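Local coordinates for protein 2,3-dihydroxy-2,3-dihydrophenylpropionate dehydrogenase (Pseudomonas sp. MC1, PDB 5XTF) that probably catalyses the NAD(+)-dependent oxidation of naphthalene cis-dihydrodiol to 1,2-dihydroxynaphthalene, as a short-chain dehydrogenase/reductase, at residues V40-K44 with E66-L71. Sequence-based numbering, arbitrary orientation.
Sequences VRSFK and EFKDAL
Phe67 sets the outer end of its ring against Val40, Arg41 and Lys44: CE2, CZ and CE1 meet them in turn. Arg41 CG meets the ring edge, near its plane, 3.9 Å from Phe67 CZ. Lys44 passes the ring with CB and CG, the two side chains running in opposite directions, with Lys44 CG 3.6 Å from Phe67 CE1. CG of Lys44 is anti to the backbone N (chi1 -157°), which sets it at the ring. The chain then bends at chi2 (81°): Lys44 CD reaches Leu71 CD2 at 3.6 Å and Lys44 CE touches Ala70 CB. Val40 CG1 sits 3.8 Å from both Phe67 CE2 and Leu71 CD1.

Arg41 and Glu66 form a salt bridge, Arg41 NE to Glu66 OE1 at 3.0 Å. The guanidinium and carboxylate planes are 27° apart. Glu38 takes Arg41 NH1 in a second salt bridge. A leucine in place of Arg41 would probably leave both Glu66 and Glu38 without their positive partner. Glu66 CG lies over one face of the Phe67 ring, displaced from its centre.

A type II' turn from Phe67 to Ala70 ends helix 57-67 and brings Leu71 back toward Val40. Arg94 of helix 81-95 binds the carbonyls of Asp69 and Leu71. Helices 34-46 and 57-67 follow parallel strands 25-28 and 49-54 and pack side by side, as in successive beta-alpha-beta crossovers of a Rossmann fold. Val50 of strand 49-54 touches both Lys44 and Leu71.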
# COMPACT_ATOMS: atom_id res chain seq x y z
N VAL B 40 -16.64 14.64 -20.38
CA VAL B 40 -17.27 15.80 -21.02
C VAL B 40 -18.77 15.76 -20.83
O VAL B 40 -19.38 16.72 -20.34
CB VAL B 40 -16.91 15.85 -22.51
CG1 VAL B 40 -17.79 16.90 -23.21
CG2 VAL B 40 -15.44 16.13 -22.68
N ARG B 41 -19.39 14.65 -21.21
CA ARG B 41 -20.84 14.53 -21.08
C ARG B 41 -21.27 14.65 -19.63
O ARG B 41 -22.29 15.27 -19.32
CB ARG B 41 -21.31 13.22 -21.70
CG ARG B 41 -21.01 13.14 -23.18
CD ARG B 41 -21.30 11.76 -23.75
NE ARG B 41 -21.01 11.72 -25.18
CZ ARG B 41 -20.85 10.61 -25.89
NH1 ARG B 41 -20.94 9.42 -25.30
NH2 ARG B 41 -20.58 10.67 -27.19
N SER B 42 -20.49 14.08 -18.71
CA SER B 42 -20.91 14.08 -17.31
C SER B 42 -20.77 15.46 -16.68
O SER B 42 -21.64 15.89 -15.91
CB SER B 42 -20.11 13.05 -16.52
OG SER B 42 -20.69 11.78 -16.69
N PHE B 43 -19.66 16.15 -16.95
CA PHE B 43 -19.46 17.45 -16.33
C PHE B 43 -20.38 18.49 -16.97
O PHE B 43 -20.93 19.36 -16.27
CB PHE B 43 -17.99 17.87 -16.43
CG PHE B 43 -17.11 17.30 -15.34
CD1 PHE B 43 -16.50 16.06 -15.49
CD2 PHE B 43 -16.90 18.00 -14.16
CE1 PHE B 43 -15.67 15.51 -14.47
CE2 PHE B 43 -16.07 17.46 -13.13
CZ PHE B 43 -15.47 16.22 -13.30
N LYS B 44 -20.59 18.40 -18.28
CA LYS B 44 -21.59 19.25 -18.93
C LYS B 44 -22.96 19.04 -18.31
O LYS B 44 -23.68 20.01 -18.03
CB LYS B 44 -21.64 18.97 -20.43
CG LYS B 44 -22.19 20.11 -21.25
CD LYS B 44 -21.12 21.14 -21.50
CE LYS B 44 -21.70 22.34 -22.21
NZ LYS B 44 -22.61 23.10 -21.31
N GLU B 66 -22.76 16.92 -30.79
CA GLU B 66 -23.54 16.78 -29.57
C GLU B 66 -23.73 18.11 -28.86
O GLU B 66 -24.83 18.41 -28.39
CB GLU B 66 -22.89 15.75 -28.62
CG GLU B 66 -23.69 15.49 -27.33
CD GLU B 66 -23.32 14.16 -26.61
OE1 GLU B 66 -22.63 13.29 -27.19
OE2 GLU B 66 -23.74 13.99 -25.44
N PHE B 67 -22.69 18.93 -28.79
CA PHE B 67 -22.72 20.11 -27.94
C PHE B 67 -22.64 21.41 -28.71
O PHE B 67 -22.58 22.48 -28.07
CB PHE B 67 -21.57 20.07 -26.92
CG PHE B 67 -21.65 18.92 -25.97
CD1 PHE B 67 -22.54 18.94 -24.91
CD2 PHE B 67 -20.85 17.81 -26.14
CE1 PHE B 67 -22.63 17.88 -24.04
CE2 PHE B 67 -20.93 16.74 -25.27
CZ PHE B 67 -21.83 16.78 -24.22
N LYS B 68 -22.63 21.36 -30.04
CA LYS B 68 -22.58 22.56 -30.88
C LYS B 68 -21.33 23.37 -30.59
O LYS B 68 -20.22 22.94 -30.91
CB LYS B 68 -23.84 23.42 -30.66
CG LYS B 68 -25.10 22.76 -31.18
CD LYS B 68 -26.37 23.32 -30.56
CE LYS B 68 -27.58 22.48 -30.98
NZ LYS B 68 -28.84 22.90 -30.29
N ASP B 69 -21.50 24.54 -29.99
CA ASP B 69 -20.38 25.42 -29.68
C ASP B 69 -20.28 25.74 -28.19
O ASP B 69 -19.55 26.66 -27.82
CB ASP B 69 -20.49 26.71 -30.48
CG ASP B 69 -19.73 26.64 -31.78
OD1 ASP B 69 -18.65 26.00 -31.79
OD2 ASP B 69 -20.22 27.20 -32.78
N ALA B 70 -21.02 25.00 -27.34
CA ALA B 70 -20.93 25.23 -25.90
C ALA B 70 -19.54 24.90 -25.35
O ALA B 70 -19.13 25.47 -24.33
CB ALA B 70 -22.02 24.44 -25.18
N LEU B 71 -18.80 23.99 -26.00
CA LEU B 71 -17.48 23.61 -25.52
C LEU B 71 -16.42 24.48 -26.16
O LEU B 71 -16.62 25.12 -27.19
CB LEU B 71 -17.17 22.14 -25.83
CG LEU B 71 -18.23 21.13 -25.42
CD1 LEU B 71 -17.77 19.74 -25.78
CD2 LEU B 71 -18.54 21.23 -23.94